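Local coordinates for gamma-glutamyltranspeptidase (Klebsiella pneumoniae subsp. pneumoniae, PDB 5HFT), which converts oxamate to oxalate in the uric acid degradation pathway and belongs to the gamma-glutamyltransferase family of self-processing N-terminal nucleophile hydrolases, at residues 109-115 against 157-163. Sequence-based numbering, arbitrary orientation.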
loop_
_atom_site.group_PDB
_atom_site.type_symbol
_atom_site.label_atom_id
_atom_site.label_comp_id
_atom_site.label_asym_id
_atom_site.label_seq_id
_atom_site.Cartn_x
_atom_site.Cartn_y
_atom_site.Cartn_z
ATOM N N ILE C 109 9.741 9.963 12.889
ATOM C CA ILE C 109 9.826 9.607 11.474
ATOM C C ILE C 109 10.999 10.321 10.787
ATOM O O ILE C 109 11.561 9.800 9.817
ATOM C CB ILE C 109 8.483 9.935 10.786
ATOM C CG1 ILE C 109 7.363 9.086 11.370
ATOM C CG2 ILE C 109 8.546 9.666 9.294
ATOM C CD1 ILE C 109 6.003 9.520 10.955
ATOM N N SER C 110 11.414 11.488 11.298
ATOM C CA SER C 110 12.409 12.321 10.622
ATOM C C SER C 110 13.842 11.907 10.943
ATOM O O SER C 110 14.681 11.834 10.035
ATOM C CB SER C 110 12.202 13.785 10.990
ATOM O OG SER C 110 10.947 14.258 10.537
ATOM N N ARG C 111 14.155 11.673 12.238
ATOM C CA ARG C 111 15.478 11.258 12.705
ATOM C C ARG C 111 16.074 10.204 11.776
ATOM O O ARG C 111 15.359 9.310 11.300
ATOM C CB ARG C 111 15.416 10.724 14.139
ATOM N N PRO C 112 17.356 10.318 11.435
ATOM C CA PRO C 112 17.920 9.468 10.375
ATOM C C PRO C 112 17.873 7.985 10.730
ATOM O O PRO C 112 17.809 7.597 11.899
ATOM C CB PRO C 112 19.363 9.974 10.249
ATOM C CG PRO C 112 19.640 10.710 11.547
ATOM C CD PRO C 112 18.333 11.292 11.959
ATOM N N ARG C 113 17.879 7.146 9.686
ATOM C CA ARG C 113 17.741 5.699 9.865
ATOM C C ARG C 113 18.905 4.889 9.301
ATOM O O ARG C 113 19.995 5.419 9.064
ATOM C CB ARG C 113 16.427 5.216 9.261
ATOM C CG ARG C 113 15.215 5.681 10.026
ATOM C CD ARG C 113 13.976 4.966 9.553
ATOM N NE ARG C 113 13.532 5.411 8.241
ATOM C CZ ARG C 113 12.744 6.465 8.050
ATOM N NH1 ARG C 113 12.332 7.172 9.094
ATOM N NH2 ARG C 113 12.365 6.814 6.825
ATOM N N TRP C 114 18.698 3.585 9.117
ATOM C CA TRP C 114 19.822 2.702 8.837
ATOM C C TRP C 114 19.365 1.452 8.100
ATOM O O TRP C 114 18.306 0.896 8.398
ATOM C CB TRP C 114 20.533 2.293 10.136
ATOM C CG TRP C 114 19.642 1.609 11.125
ATOM C CD1 TRP C 114 19.405 0.278 11.209
ATOM C CD2 TRP C 114 18.867 2.226 12.167
ATOM N NE1 TRP C 114 18.535 0.021 12.240
ATOM C CE2 TRP C 114 18.191 1.202 12.843
ATOM C CE3 TRP C 114 18.680 3.544 12.589
ATOM C CZ2 TRP C 114 17.341 1.449 13.909
ATOM C CZ3 TRP C 114 17.841 3.784 13.652
ATOM C CH2 TRP C 114 17.179 2.744 14.296
ATOM N N LEU C 115 20.195 1.001 7.165
ATOM C CA LEU C 115 20.014 -0.292 6.506
ATOM C C LEU C 115 21.176 -1.229 6.854
ATOM O O LEU C 115 21.083 -2.066 7.759
ATOM C CB LEU C 115 19.910 -0.115 4.989
ATOM C CG LEU C 115 18.732 0.717 4.472
ATOM C CD1 LEU C 115 18.983 1.137 3.037
ATOM C CD2 LEU C 115 17.392 -0.027 4.600
ATOM N N ALA C 157 16.657 5.354 0.408
ATOM C CA ALA C 157 16.800 3.951 0.782
ATOM C C ALA C 157 16.405 3.661 2.227
ATOM O O ALA C 157 16.191 2.489 2.564
ATOM C CB ALA C 157 18.244 3.504 0.536
ATOM N N MET C 158 16.272 4.687 3.078
ATOM C CA MET C 158 15.689 4.502 4.403
ATOM C C MET C 158 14.165 4.529 4.387
ATOM O O MET C 158 13.557 4.277 5.431
ATOM C CB MET C 158 16.207 5.540 5.406
ATOM C CG MET C 158 17.649 5.358 5.910
ATOM S SD MET C 158 18.941 4.958 4.728
ATOM C CE MET C 158 20.374 4.881 5.797
ATOM N N GLY C 159 13.540 4.875 3.262
ATOM C CA GLY C 159 12.105 4.729 3.102
ATOM C C GLY C 159 11.323 6.025 3.240
ATOM O O GLY C 159 11.860 7.119 3.441
ATOM N N HIS C 160 10.007 5.869 3.098
ATOM C CA HIS C 160 9.032 6.920 3.350
ATOM C C HIS C 160 7.996 6.346 4.290
ATOM O O HIS C 160 7.326 5.368 3.942
ATOM C CB HIS C 160 8.324 7.380 2.075
ATOM C CG HIS C 160 9.229 7.903 1.009
ATOM N ND1 HIS C 160 10.528 8.299 1.252
ATOM C CD2 HIS C 160 9.009 8.119 -0.310
ATOM C CE1 HIS C 160 11.070 8.729 0.125
ATOM N NE2 HIS C 160 10.169 8.631 -0.837
ATOM N N ALA C 161 7.863 6.940 5.470
ATOM C CA ALA C 161 6.949 6.433 6.474
ATOM C C ALA C 161 5.937 7.515 6.828
ATOM O O ALA C 161 6.249 8.705 6.819
ATOM C CB ALA C 161 7.709 5.952 7.713
ATOM N N GLY C 162 4.706 7.086 7.110
ATOM C CA GLY C 162 3.663 7.982 7.558
ATOM C C GLY C 162 3.020 7.392 8.801
ATOM O O GLY C 162 3.244 6.227 9.138
ATOM N N ALA C 163 2.246 8.218 9.502
ATOM C CA ALA C 163 1.606 7.740 10.719
ATOM C C ALA C 163 0.494 8.689 11.140
ATOM O O ALA C 163 0.558 9.904 10.906
ATOM C CB ALA C 163 2.610 7.580 11.874
#
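Arg113 joins the loop after helix 105-110 to the segment leading into strand 160-166, gripping the carbonyl of Met158 side-on with two nitrogens. Arg113 NE donates to Met158 O at 3.0 Å and Arg113 NH2 to the same oxygen at 3.1 Å; this acceptor lies in the guanidinium plane, yet both donors stand above its carbonyl plane, on one face. On the other flank of the group, Arg113 NH1 reaches back to Ile109 O (2.8 Å), the carbonyl in the last turn of the helix. A bend at chi3 (-73°) turns the guanidinium between these two backbone oxygens. NH2 also forms a salt bridge with Asp177, whose carboxylate accepts from Ala161 N as well, tying the arginine indirectly to the strand.

Apolar packing flanks this polar centre. The side chains of Arg113 and Met158 run past each other in opposite directions, with Arg113 CB 3.6 Å from Met158 CG, and the Met158 chain bends at chi2 (44°), which lays CE beside the backbone of Arg113 and Trp114. Deeper along the strand, the two branches of Ile109 divide the work: CG2 meets Ala161 CB at 4.1 Å, CD1 meets Ala163 CB at 4.0 Å. At the more exposed end, Leu115 CD1 rests on Ala157 CB (3.5 Å).

Gly159 lies beside Gly84, which probably binds substrate. Helix end, loop and residues 157-159 thus meet around a buried arginine held by two backbone carbonyls and a carboxylate; Asp177 probably offsets part of the charge gathered here, where Arg179, which also donates to Ile109 O, brings a second guanidinium close.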